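Hemolysin BL lytic component L1 (Bacillus cereus, PDB 7NMQ) serves as a lytic component of the enterotoxin haemolysin BL, an alpha-helical pore-forming toxin that probably lyses host cells together with its partner components. Local coordinates at residues Gly1-Gly6 / Thr319-Asn324; Ser40-Gly45 / Ala273-Gln278; Gln103-Ala108 / Met328-Phe333. One frame throughout, in Å; residues are numbered along the deposited sequence. Where two conformers were deposited one is given.

Interaction 1: Gly1-Gly6 / Thr319-Asn324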
ATOM      1  N   GLY A   1      23.715 -16.638 -16.172  1.00 40.15           N
ATOM      2  CA  GLY A   1      23.342 -17.394 -17.411  1.00 34.05           C
ATOM      3  C   GLY A   1      23.635 -16.606 -18.677  1.00 32.02           C
ATOM      4  O   GLY A   1      24.143 -15.488 -18.572  1.00 36.70           O
ATOM      5  N   ASN A   2      23.287 -17.128 -19.852  1.00 22.24           N
ATOM      6  CA  ASN A   2      23.421 -16.331 -21.095  1.00 21.02           C
ATOM      7  C   ASN A   2      22.227 -15.395 -21.295  1.00 18.41           C
ATOM      8  O   ASN A   2      22.409 -14.408 -21.983  1.00 20.45           O
ATOM      9  CB  ASN A   2      23.574 -17.228 -22.313  1.00 21.98           C
ATOM     10  CG  ASN A   2      24.933 -17.889 -22.383  1.00 25.13           C
ATOM     11  OD1 ASN A   2      25.928 -17.378 -21.869  1.00 28.76           O
ATOM     12  ND2 ASN A   2      24.956 -19.038 -23.015  1.00 27.34           N
ATOM     13  N   TYR A   3      21.043 -15.737 -20.790  1.00 17.19           N
ATOM     14  CA  TYR A   3      19.775 -14.960 -20.946  1.00 16.53           C
ATOM     15  C   TYR A   3      19.043 -14.927 -19.615  1.00 18.48           C
ATOM     16  O   TYR A   3      18.846 -15.949 -19.003  1.00 20.68           O
ATOM     17  CB  TYR A   3      18.919 -15.571 -22.055  1.00 17.18           C
ATOM     18  CG  TYR A   3      19.664 -15.540 -23.372  1.00 17.83           C
ATOM     19  CD1 TYR A   3      19.779 -14.360 -24.084  1.00 18.07           C
ATOM     20  CD2 TYR A   3      20.357 -16.646 -23.860  1.00 17.37           C
ATOM     21  CE1 TYR A   3      20.511 -14.288 -25.257  1.00 17.94           C
ATOM     22  CE2 TYR A   3      21.076 -16.607 -25.047  1.00 18.00           C
ATOM     23  CZ  TYR A   3      21.161 -15.412 -25.743  1.00 17.29           C
ATOM     24  OH  TYR A   3      21.933 -15.356 -26.866  1.00 18.29           O
ATOM     25  N   ALA A   4      18.634 -13.749 -19.219  1.00 19.05           N
ATOM     26  CA  ALA A   4      17.907 -13.553 -17.940  1.00 18.57           C
ATOM     27  C   ALA A   4      16.399 -13.549 -18.194  1.00 17.19           C
ATOM     28  O   ALA A   4      15.881 -12.515 -18.632  1.00 18.04           O
ATOM     29  CB  ALA A   4      18.361 -12.293 -17.242  1.00 21.14           C
ATOM     30  N   LEU A   5      15.717 -14.664 -17.909  1.00 15.10           N
ATOM     31  CA  LEU A   5      14.295 -14.816 -18.281  1.00 14.46           C
ATOM     32  C   LEU A   5      13.402 -14.823 -17.034  1.00 13.54           C
ATOM     33  O   LEU A   5      12.193 -15.024 -17.198  1.00 13.16           O
ATOM     34  CB  LEU A   5      14.112 -16.103 -19.102  1.00 13.67           C
ATOM     35  CG  LEU A   5      15.033 -16.216 -20.318  1.00 15.27           C
ATOM     36  CD1 LEU A   5      14.815 -17.530 -21.020  1.00 17.15           C
ATOM     37  CD2 LEU A   5      14.811 -15.024 -21.265  1.00 15.67           C
ATOM     38  N   GLY A   6      13.972 -14.545 -15.866  1.00 13.86           N
ATOM     39  CA  GLY A   6      13.233 -14.586 -14.609  1.00 13.68           C
ATOM     40  C   GLY A   6      12.573 -13.258 -14.283  1.00 15.35           C
ATOM     41  O   GLY A   6      12.618 -12.295 -15.044  1.00 16.29           O
ATOM     42  N   THR A 319      13.871 -10.135 -25.683  1.00 12.49           N
ATOM     43  CA  THR A 319      14.073  -9.691 -27.087  1.00 14.02           C
ATOM     44  C   THR A 319      15.518  -9.947 -27.509  1.00 14.09           C
ATOM     45  O   THR A 319      15.710 -10.337 -28.632  1.00 15.16           O
ATOM     46  CB  THR A 319      13.692  -8.225 -27.234  1.00 15.32           C
ATOM     47  OG1 THR A 319      12.314  -8.072 -26.854  1.00 16.67           O
ATOM     48  CG2 THR A 319      13.863  -7.738 -28.649  1.00 18.00           C
ATOM     49  N   ASP A 320      16.468  -9.849 -26.602  1.00 14.32           N
ATOM     50  CA  ASP A 320      17.875 -10.213 -26.879  1.00 15.18           C
ATOM     51  C   ASP A 320      17.942 -11.704 -27.264  1.00 14.67           C
ATOM     52  O   ASP A 320      18.584 -12.046 -28.272  1.00 15.81           O
ATOM     53  CB  ASP A 320      18.765  -9.923 -25.681  1.00 16.71           C
ATOM     54  CG  ASP A 320      20.224 -10.090 -25.983  1.00 17.97           C
ATOM     55  OD1 ASP A 320      20.709  -9.440 -26.935  1.00 20.16           O
ATOM     56  OD2 ASP A 320      20.832 -10.924 -25.304  1.00 20.15           O
ATOM     57  N   LEU A 321      17.278 -12.589 -26.517  1.00 13.73           N
ATOM     58  CA  LEU A 321      17.240 -14.017 -26.888  1.00 13.37           C
ATOM     59  C   LEU A 321      16.594 -14.151 -28.260  1.00 13.04           C
ATOM     60  O   LEU A 321      17.147 -14.845 -29.149  1.00 13.74           O
ATOM     61  CB  LEU A 321      16.475 -14.807 -25.824  1.00 12.67           C
ATOM     62  CG  LEU A 321      16.284 -16.302 -26.142  1.00 13.04           C
ATOM     63  CD1 LEU A 321      17.606 -16.990 -26.505  1.00 14.07           C
ATOM     64  CD2 LEU A 321      15.575 -17.005 -24.980  1.00 14.42           C
ATOM     65  N   LEU A 322      15.416 -13.560 -28.455  1.00 13.17           N
ATOM     66  CA  LEU A 322      14.684 -13.721 -29.725  1.00 13.22           C
ATOM     67  C   LEU A 322      15.601 -13.319 -30.877  1.00 14.12           C
ATOM     68  O   LEU A 322      15.678 -14.063 -31.872  1.00 15.27           O
ATOM     69  CB  LEU A 322      13.449 -12.817 -29.656  1.00 14.22           C
ATOM     70  CG  LEU A 322      12.599 -12.845 -30.908  1.00 15.36           C
ATOM     71  CD1 LEU A 322      11.912 -14.183 -31.062  1.00 18.53           C
ATOM     72  CD2 LEU A 322      11.590 -11.716 -30.882  1.00 18.11           C
ATOM     73  N   ASP A 323      16.290 -12.204 -30.745  1.00 14.00           N
ATOM     74  CA  ASP A 323      17.076 -11.638 -31.864  1.00 16.20           C
ATOM     75  C   ASP A 323      18.320 -12.468 -32.146  1.00 15.84           C
ATOM     76  O   ASP A 323      18.796 -12.398 -33.242  1.00 18.75           O
ATOM     77  CB  ASP A 323      17.520 -10.218 -31.525  1.00 18.42           C
ATOM     78  CG  ASP A 323      16.407  -9.203 -31.605  1.00 22.15           C
ATOM     79  OD1 ASP A 323      15.315  -9.587 -32.117  1.00 27.27           O
ATOM     80  OD2 ASP A 323      16.614  -8.052 -31.114  1.00 27.38           O
ATOM     81  N   ASN A 324      18.825 -13.194 -31.165  1.00 14.22           N
ATOM     82  CA  ASN A 324      20.081 -13.956 -31.264  1.00 14.67           C
ATOM     83  C   ASN A 324      19.828 -15.353 -31.810  1.00 13.98           C
ATOM     84  O   ASN A 324      20.791 -15.955 -32.262  1.00 13.99           O
ATOM     85  CB  ASN A 324      20.703 -14.118 -29.886  1.00 15.52           C
ATOM     86  CG  ASN A 324      21.354 -12.872 -29.339  1.00 19.20           C
ATOM     87  OD1 ASN A 324      21.319 -11.787 -29.945  1.00 24.28           O
ATOM     88  ND2 ASN A 324      21.916 -13.016 -28.151  1.00 20.11           N
TER
HETATM   89  O   HOH W   1      21.235 -11.773 -22.731  1.00 28.43           O

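Interaction 2: Ser40-Gly45 / Ala273-Gln278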
ATOM      1  N   SER A  40     -22.353  20.720  17.456  0.50 15.29           N
ATOM      2  CA  SER A  40     -23.723  21.236  17.644  0.50 16.67           C
ATOM      3  C   SER A  40     -23.831  21.885  19.032  0.50 17.73           C
ATOM      4  O   SER A  40     -23.242  21.374  19.988  0.50 18.19           O
ATOM      5  CB  SER A  40     -24.727  20.160  17.454  0.50 17.15           C
ATOM      6  OG  SER A  40     -24.625  19.221  18.504  0.50 21.05           O
ATOM      7  N   ASN A  41     -24.557  22.995  19.111  1.00 19.36           N
ATOM      8  CA  ASN A  41     -24.835  23.749  20.362  1.00 21.43           C
ATOM      9  C   ASN A  41     -23.556  24.349  20.926  1.00 19.64           C
ATOM     10  O   ASN A  41     -23.471  24.588  22.127  1.00 26.58           O
ATOM     11  CB  ASN A  41     -25.523  22.887  21.429  1.00 25.64           C
ATOM     12  CG  ASN A  41     -26.149  23.729  22.525  1.00 30.22           C
ATOM     13  OD1 ASN A  41     -26.865  24.672  22.224  1.00 38.90           O
ATOM     14  ND2 ASN A  41     -25.888  23.421  23.789  1.00 35.44           N
ATOM     15  N   ILE A  42     -22.604  24.670  20.061  1.00 20.05           N
ATOM     16  CA  ILE A  42     -21.440  25.499  20.411  1.00 21.00           C
ATOM     17  C   ILE A  42     -21.530  26.706  19.500  1.00 19.51           C
ATOM     18  O   ILE A  42     -21.707  26.516  18.277  1.00 20.64           O
ATOM     19  CB  ILE A  42     -20.146  24.706  20.276  1.00 21.79           C
ATOM     20  CG1 ILE A  42     -20.171  23.597  21.327  1.00 25.83           C
ATOM     21  CG2 ILE A  42     -18.910  25.598  20.378  1.00 24.22           C
ATOM     22  CD1 ILE A  42     -19.076  22.622  21.204  1.00 26.89           C
ATOM     23  N   ASP A  43     -21.530  27.895  20.105  1.00 21.27           N
ATOM     24  CA  ASP A  43     -21.633  29.145  19.314  1.00 22.78           C
ATOM     25  C   ASP A  43     -20.275  29.401  18.666  1.00 20.19           C
ATOM     26  O   ASP A  43     -19.331  29.733  19.372  1.00 25.50           O
ATOM     27  CB  ASP A  43     -22.094  30.358  20.117  1.00 28.66           C
ATOM     28  CG  ASP A  43     -22.283  31.613  19.265  1.00 30.17           C
ATOM     29  OD1 ASP A  43     -22.222  31.519  17.997  1.00 28.48           O
ATOM     30  OD2 ASP A  43     -22.545  32.669  19.874  1.00 38.66           O
ATOM     31  N   LEU A  44     -20.217  29.261  17.358  1.00 17.20           N
ATOM     32  CA  LEU A  44     -18.964  29.454  16.590  1.00 17.85           C
ATOM     33  C   LEU A  44     -19.023  30.763  15.817  1.00 18.41           C
ATOM     34  O   LEU A  44     -18.010  31.069  15.116  1.00 18.30           O
ATOM     35  CB  LEU A  44     -18.805  28.293  15.607  1.00 19.47           C
ATOM     36  CG  LEU A  44     -18.829  26.897  16.194  1.00 18.89           C
ATOM     37  CD1 LEU A  44     -18.821  25.877  15.076  1.00 20.10           C
ATOM     38  CD2 LEU A  44     -17.648  26.709  17.127  1.00 19.82           C
ATOM     39  N   GLY A  45     -20.139  31.488  15.929  1.00 17.27           N
ATOM     40  CA  GLY A  45     -20.389  32.639  15.060  1.00 16.60           C
ATOM     41  C   GLY A  45     -20.628  32.207  13.625  1.00 14.85           C
ATOM     42  O   GLY A  45     -20.548  31.007  13.298  1.00 16.23           O
ATOM     43  N   ALA A 273     -12.247  14.471  27.138  1.00 20.87           N
ATOM     44  CA  ALA A 273     -12.456  15.806  26.542  1.00 19.68           C
ATOM     45  C   ALA A 273     -13.946  16.155  26.469  1.00 19.26           C
ATOM     46  O   ALA A 273     -14.783  15.277  26.234  1.00 20.39           O
ATOM     47  CB  ALA A 273     -11.819  15.809  25.172  1.00 18.75           C
ATOM     48  N   ASP A 274     -14.252  17.443  26.604  1.00 18.66           N
ATOM     49  CA  ASP A 274     -15.590  17.996  26.310  1.00 19.42           C
ATOM     50  C   ASP A 274     -15.811  18.036  24.793  1.00 18.27           C
ATOM     51  O   ASP A 274     -14.920  17.690  24.047  1.00 17.78           O
ATOM     52  CB  ASP A 274     -15.746  19.376  26.960  1.00 20.43           C
ATOM     53  CG  ASP A 274     -14.941  20.506  26.336  1.00 21.19           C
ATOM     54  OD1 ASP A 274     -14.200  20.270  25.347  1.00 22.71           O
ATOM     55  OD2 ASP A 274     -15.125  21.655  26.796  1.00 24.31           O
ATOM     56  N   ARG A 275     -16.969  18.516  24.350  1.00 13.50           N
ATOM     57  CA  ARG A 275     -17.360  18.424  22.923  1.00 12.53           C
ATOM     58  C   ARG A 275     -16.345  19.206  22.068  1.00 12.16           C
ATOM     59  O   ARG A 275     -15.972  18.741  20.984  1.00 12.22           O
ATOM     60  CB  ARG A 275     -18.801  18.870  22.683  1.00 13.59           C
ATOM     61  CG  ARG A 275     -19.166  18.851  21.214  1.00 13.64           C
ATOM     62  CD  ARG A 275     -20.657  19.040  21.029  1.00 14.30           C
ATOM     63  NE  ARG A 275     -21.465  17.978  21.595  1.00 15.10           N
ATOM     64  CZ  ARG A 275     -22.808  17.968  21.607  1.00 15.40           C
ATOM     65  NH1 ARG A 275     -23.473  18.999  21.154  1.00 16.31           N
ATOM     66  NH2 ARG A 275     -23.472  16.945  22.105  1.00 18.57           N
ATOM     67  N   ALA A 276     -16.033  20.458  22.426  1.00 13.14           N
ATOM     68  CA  ALA A 276     -15.102  21.281  21.629  1.00 13.00           C
ATOM     69  C   ALA A 276     -13.741  20.584  21.532  1.00 13.10           C
ATOM     70  O   ALA A 276     -13.164  20.536  20.435  1.00 13.68           O
ATOM     71  CB  ALA A 276     -14.960  22.648  22.237  1.00 14.22           C
ATOM     72  N   ASN A 277     -13.235  20.066  22.633  1.00 13.71           N
ATOM     73  CA  ASN A 277     -11.898  19.434  22.641  1.00 13.55           C
ATOM     74  C   ASN A 277     -11.976  18.122  21.884  1.00 13.57           C
ATOM     75  O   ASN A 277     -10.984  17.784  21.152  1.00 14.09           O
ATOM     76  CB  ASN A 277     -11.378  19.295  24.059  1.00 15.59           C
ATOM     77  CG  ASN A 277     -10.852  20.622  24.572  1.00 19.40           C
ATOM     78  OD1 ASN A 277     -11.447  21.267  25.411  1.00 26.42           O
ATOM     79  ND2 ASN A 277      -9.681  21.013  24.129  1.00 25.04           N
ATOM     80  N   GLN A 278     -13.080  17.406  21.942  1.00 13.20           N
ATOM     81  CA  GLN A 278     -13.242  16.185  21.106  1.00 13.16           C
ATOM     82  C   GLN A 278     -13.170  16.559  19.627  1.00 13.17           C
ATOM     83  O   GLN A 278     -12.652  15.778  18.833  1.00 13.42           O
ATOM     84  CB  GLN A 278     -14.536  15.435  21.416  1.00 13.55           C
ATOM     85  CG  GLN A 278     -14.450  14.700  22.723  1.00 14.63           C
ATOM     86  CD  GLN A 278     -15.675  13.892  23.046  1.00 17.49           C
ATOM     87  OE1 GLN A 278     -16.750  14.087  22.485  1.00 21.58           O
ATOM     88  NE2 GLN A 278     -15.507  12.976  23.969  1.00 19.04           N
TER

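Interaction 3: Gln103-Ala108 / Met328-Phe333. With EDO (1,2-ethanediol), chain E.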
ATOM      1  N   GLN A 103      15.487 -29.097 -28.118  0.50 14.72           N
ATOM      2  CA  GLN A 103      15.927 -30.501 -28.353  0.50 15.47           C
ATOM      3  C   GLN A 103      15.733 -30.924 -29.820  0.50 15.01           C
ATOM      4  O   GLN A 103      16.510 -31.760 -30.304  0.50 16.31           O
ATOM      5  CB  GLN A 103      15.168 -31.403 -27.387  0.50 16.89           C
ATOM      6  CG  GLN A 103      15.735 -31.340 -25.980  0.50 19.98           C
ATOM      7  CD  GLN A 103      17.230 -31.551 -26.035  0.50 23.55           C
ATOM      8  OE1 GLN A 103      17.708 -32.662 -26.298  0.50 26.87           O
ATOM      9  NE2 GLN A 103      17.972 -30.467 -25.846  0.50 22.55           N
ATOM     10  N   LYS A 104      14.745 -30.354 -30.500  1.00 13.29           N
ATOM     11  CA  LYS A 104      14.430 -30.655 -31.903  1.00 14.29           C
ATOM     12  C   LYS A 104      15.188 -29.689 -32.840  1.00 13.68           C
ATOM     13  O   LYS A 104      15.006 -29.874 -34.150  1.00 18.34           O
ATOM     14  CB  LYS A 104      12.904 -30.692 -32.085  1.00 16.35           C
ATOM     15  CG  LYS A 104      12.222 -31.863 -31.391  1.00 16.81           C
ATOM     16  CD  LYS A 104      10.718 -31.968 -31.628  1.00 18.91           C
ATOM     17  CE  LYS A 104      10.156 -33.225 -30.996  1.00 20.41           C
ATOM     18  NZ  LYS A 104       8.674 -33.316 -31.128  1.00 21.81           N
ATOM     19  N   LYS A 105      15.980 -28.790 -32.315  1.00 14.45           N
ATOM     20  CA  LYS A 105      16.716 -27.789 -33.127  1.00 15.48           C
ATOM     21  C   LYS A 105      15.709 -27.035 -34.007  1.00 15.63           C
ATOM     22  O   LYS A 105      15.990 -26.771 -35.184  1.00 18.57           O
ATOM     23  CB  LYS A 105      17.834 -28.472 -33.911  1.00 18.12           C
ATOM     24  CG  LYS A 105      18.894 -29.082 -33.015  1.00 21.26           C
ATOM     25  CD  LYS A 105      20.091 -29.581 -33.790  1.00 27.58           C
ATOM     26  CE  LYS A 105      21.124 -30.240 -32.910  1.00 32.58           C
ATOM     27  NZ  LYS A 105      20.727 -31.624 -32.549  1.00 38.29           N
ATOM     28  N   ASP A 106      14.553 -26.687 -33.441  1.00 14.52           N
ATOM     29  CA  ASP A 106      13.441 -25.972 -34.109  1.00 14.58           C
ATOM     30  C   ASP A 106      13.498 -24.489 -33.736  1.00 14.03           C
ATOM     31  O   ASP A 106      12.789 -24.035 -32.788  1.00 14.70           O
ATOM     32  CB  ASP A 106      12.118 -26.580 -33.686  1.00 16.00           C
ATOM     33  CG  ASP A 106      10.913 -25.850 -34.222  1.00 19.50           C
ATOM     34  OD1 ASP A 106      11.072 -24.980 -35.142  1.00 21.38           O
ATOM     35  OD2 ASP A 106       9.819 -26.173 -33.719  1.00 25.24           O
ATOM     36  N   LYS A 107      14.329 -23.724 -34.414  1.00 14.28           N
ATOM     37  CA  LYS A 107      14.509 -22.284 -34.113  1.00 13.93           C
ATOM     38  C   LYS A 107      13.181 -21.538 -34.276  1.00 13.41           C
ATOM     39  O   LYS A 107      12.890 -20.680 -33.455  1.00 13.74           O
ATOM     40  CB  LYS A 107      15.620 -21.676 -34.963  1.00 14.10           C
ATOM     41  CG  LYS A 107      17.009 -22.100 -34.555  1.00 14.87           C
ATOM     42  CD  LYS A 107      18.073 -21.367 -35.392  1.00 15.49           C
ATOM     43  CE  LYS A 107      19.454 -21.597 -34.822  1.00 17.36           C
ATOM     44  NZ  LYS A 107      20.465 -20.758 -35.480  1.00 19.81           N
ATOM     45  N   ALA A 108      12.396 -21.818 -35.306  1.00 15.34           N
ATOM     46  CA  ALA A 108      11.136 -21.079 -35.558  1.00 14.88           C
ATOM     47  C   ALA A 108      10.203 -21.279 -34.365  1.00 13.96           C
ATOM     48  O   ALA A 108       9.552 -20.341 -33.937  1.00 13.65           O
ATOM     49  CB  ALA A 108      10.434 -21.516 -36.824  1.00 16.67           C
ATOM     50  N   MET A 328      22.568 -18.027 -33.941  1.00 16.78           N
ATOM     51  CA  MET A 328      23.201 -18.828 -32.883  1.00 16.91           C
ATOM     52  C   MET A 328      23.675 -20.180 -33.412  1.00 16.91           C
ATOM     53  O   MET A 328      22.929 -20.867 -34.134  1.00 19.01           O
ATOM     54  CB  MET A 328      22.167 -19.101 -31.787  1.00 18.13           C
ATOM     55  CG  MET A 328      22.776 -19.241 -30.461  1.00 19.65           C
ATOM     56  SD  MET A 328      21.510 -19.465 -29.252  1.00 18.64           S
ATOM     57  CE  MET A 328      21.011 -17.803 -28.826  1.00 18.30           C
ATOM     58  N   GLN A 329      24.902 -20.553 -33.056  1.00 17.38           N
ATOM     59  CA  GLN A 329      25.444 -21.893 -33.409  1.00 18.89           C
ATOM     60  C   GLN A 329      24.872 -22.953 -32.459  1.00 17.31           C
ATOM     61  O   GLN A 329      24.324 -22.604 -31.375  1.00 16.79           O
ATOM     62  CB  GLN A 329      26.979 -21.866 -33.472  1.00 21.29           C
ATOM     63  CG  GLN A 329      27.658 -23.117 -34.045  1.00 24.55           C
ATOM     64  CD  GLN A 329      28.003 -24.192 -33.030  1.00 22.82           C
ATOM     65  OE1 GLN A 329      28.173 -23.946 -31.852  1.00 26.40           O
ATOM     66  NE2 GLN A 329      28.141 -25.426 -33.471  1.00 26.53           N
ATOM     67  N   ASP A 330      24.988 -24.222 -32.858  1.00 16.94           N
ATOM     68  CA  ASP A 330      24.309 -25.328 -32.149  1.00 17.20           C
ATOM     69  C   ASP A 330      24.701 -25.368 -30.684  1.00 15.40           C
ATOM     70  O   ASP A 330      23.824 -25.720 -29.880  1.00 15.88           O
ATOM     71  CB  ASP A 330      24.670 -26.673 -32.751  1.00 21.12           C
ATOM     72  CG  ASP A 330      23.990 -26.992 -34.064  1.00 27.91           C
ATOM     73  OD1 ASP A 330      23.152 -26.171 -34.512  1.00 34.23           O
ATOM     74  OD2 ASP A 330      24.307 -28.076 -34.630  1.00 37.33           O
ATOM     75  N   HIS A 331      25.954 -25.139 -30.332  1.00 16.77           N
ATOM     76  CA  HIS A 331      26.389 -25.322 -28.917  1.00 17.47           C
ATOM     77  C   HIS A 331      25.645 -24.321 -28.041  1.00 17.35           C
ATOM     78  O   HIS A 331      24.950 -24.746 -27.096  1.00 16.45           O
ATOM     79  CB  HIS A 331      27.917 -25.192 -28.779  1.00 19.87           C
ATOM     80  CG  HIS A 331      28.380 -25.354 -27.375  1.00 24.26           C
ATOM     81  ND1 HIS A 331      29.014 -24.326 -26.690  1.00 30.20           N
ATOM     82  CD2 HIS A 331      28.171 -26.337 -26.468  1.00 26.21           C
ATOM     83  CE1 HIS A 331      29.243 -24.703 -25.439  1.00 29.45           C
ATOM     84  NE2 HIS A 331      28.744 -25.951 -25.282  1.00 28.91           N
ATOM     85  N   LYS A 332      25.710 -23.045 -28.359  1.00 18.01           N
ATOM     86  CA  LYS A 332      25.037 -22.056 -27.491  1.00 17.47           C
ATOM     87  C   LYS A 332      23.518 -22.292 -27.498  1.00 16.16           C
ATOM     88  O   LYS A 332      22.850 -22.162 -26.440  1.00 14.96           O
ATOM     89  CB  LYS A 332      25.321 -20.626 -27.937  1.00 18.63           C
ATOM     90  CG  LYS A 332      24.854 -19.604 -26.922  1.00 19.64           C
ATOM     91  CD  LYS A 332      25.201 -18.204 -27.293  1.00 22.68           C
ATOM     92  CE  LYS A 332      24.785 -17.262 -26.190  1.00 22.87           C
ATOM     93  NZ  LYS A 332      25.182 -15.862 -26.457  1.00 27.12           N
ATOM     94  N   PHE A 333      22.963 -22.692 -28.642  1.00 14.77           N
ATOM     95  CA  PHE A 333      21.504 -22.966 -28.723  1.00 13.51           C
ATOM     96  C   PHE A 333      21.117 -24.059 -27.728  1.00 13.95           C
ATOM     97  O   PHE A 333      20.125 -23.955 -27.018  1.00 13.22           O
ATOM     98  CB  PHE A 333      21.150 -23.290 -30.166  1.00 13.78           C
ATOM     99  CG  PHE A 333      19.682 -23.479 -30.400  1.00 13.18           C
ATOM    100  CD1 PHE A 333      18.853 -22.404 -30.659  1.00 13.55           C
ATOM    101  CD2 PHE A 333      19.147 -24.751 -30.458  1.00 12.95           C
ATOM    102  CE1 PHE A 333      17.492 -22.599 -30.855  1.00 14.19           C
ATOM    103  CE2 PHE A 333      17.791 -24.940 -30.657  1.00 13.29           C
ATOM    104  CZ  PHE A 333      16.971 -23.864 -30.879  1.00 13.56           C
TER
HETATM  105  C1  EDO E 504      13.297 -23.748 -37.664  0.50 21.57           C
HETATM  106  O1  EDO E 504      13.594 -22.414 -38.045  0.50 22.20           O
HETATM  107  C2  EDO E 504      11.936 -24.199 -37.990  0.50 23.08           C
HETATM  108  O2  EDO E 504      11.672 -25.559 -37.703  0.50 22.09           O

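Interaction 1: Gly1-Gly6 / Thr319-Asn324
Tyr3 carries this contact, its CB directed at helix 275-325 and its ring laid against Leu321. With CG anti to the carbonyl carbon (chi1 -60°), the ring reaches toward the helix and crosses the Leu321 side chain at about a right angle. Over the ring, Leu321 CD1 sits 3.7 Å from the centroid of Tyr3 and only 9° off the normal, a CH-pi contact. Leu321 CB also lies over the ring, 3.8 Å from Tyr3 CD1. Farther out, Tyr3 CE1 passes 3.4 Å from Asp320 OD2, which lies at the ring edge. At the tip, Asn324 ND2 donates to Tyr3 OH over 2.7 Å; the bond is almost straight (176°), with the hydroxyl in the amide plane and the nitrogen in the plane of the ring. Tyr3 OH also has a weak bond with Lys332 NZ. One water bridges the same pair of segments, donating to Asn2 O and Asp320 OD2, while Leu5 CD1 meets Leu321 CD2 at 4.1 Å. Leu5 turns as well to Leu340 and Ala343 of helix 330-357. The N-terminal tail is thereby seated between two long antiparallel helices of the elongated bundle characteristic of this ClyA-like toxin family.

Interaction 2: Ser40-Gly45 / Ala273-Gln278
Ser40 O accepts a hydrogen bond from Arg275 NH1, at 2.7 Å the shortest polar link between the loop 40-45 and the start of helix 275-325. The carbonyl oxygen lies in the guanidinium plane, at its edge, but the nitrogen stands above the carbonyl plane and the N-H...O angle is bent to 142°. Ser40 OG also comes close to this nitrogen, but the angle is poor and its hydrogen-bond partner is Asn38 OD1. Arg275 is extended as far as CD and then bends at chi3 (-64°), which swings the guanidinium round to the loop. The aliphatic part of the arginine packs on Ile42, whose CD1 lies 3.8 Å from Arg275 CG and 4.2 Å from Ala276 CB. In the helical bundle this joins the connection between helices 10-33 and 45-103 to the first turn of helix 275-325. That turn is N-capped by Asp274, whose OD1 takes the N-H of Asn277 at 2.9 Å. The loop has a capping bond too: Asp43 OD1 accepts from Gly45 N at 2.9 Å, the donor standing above the carboxylate plane, in the turn that leads into helix 45-103. Beyond the contact, Ile42 touches Gln169, and Leu44 rests on Leu162 and Leu166 of helix 161-169.

Interaction 3: Gln103-Ala108 / Met328-Phe333
Two helix-to-helix turns meet side by side at one end of the bundle; Lys107 of the first reaches Met328 and Phe333 of the second, and Lys105 borders Phe333. Helix 45-103 ends in a Schellman motif in which Lys105 has positive phi, and Asp106 then N-caps helix 107-154 by accepting from Gly109 N. In the other turn, Gln329 N-caps helix 330-357, its OE1 accepting from His331 N at 2.9 Å from above the amide carbonyl plane. Between the turns lies the Phe333 ring. With CG anti to the backbone N (chi1 -175°), it extends toward the lysines, so that its CE1 is 3.8 Å from Lys107 CG and its CE2 is 3.9 Å from Lys105 CA; Val102 touches it as well. Past the ring, Lys107 runs straight out from CG to place NZ 2.8 Å from Met328 O, in the carbonyl plane and on a lone pair. Ile325 O and Asp326 O also accept from this ammonium. The carboxylate of Asp330 makes no salt bridge here, since its OD2 is 5.5 Å from Lys105 NZ and its OD1 6.1 Å from Lys107 NZ. An ethanediol, probably from the crystallisation liquor, donates through O2 to Asp106 OD1 at 2.7 Å. Three backbone carbonyls thus grip Lys107 NZ where helix 275-325 has just ended. Their partial negative charge, added to that expected at a helix C-terminus, would probably favour the charged form of the lysine; the three hydrogen bonds, rather than a salt bridge to Asp330, tie the two turns together.

In the fold
Interactions 1 and 3 share one end of the elongated bundle, their centres 14 Å apart, while interaction 2 lies beyond the chain's centre, 68 Å from interaction 1 and 80 Å from interaction 3, centre to centre. Helix 275-325 spans most of this length: it begins at interaction 2, carries interaction 1 near its far end and is followed, after a short turn, by helix 330-357, whose start carries interaction 3. The two neighbours touch directly, Tyr3 OH lying 3.3 Å from Met328 CE. Along the chain, interaction 2 is nested within the loop closed by interaction 1, whereas interaction 3 crosses both. Residues distant in sequence therefore join the N-terminal tail and the interhelical turns at both ends of the bundle.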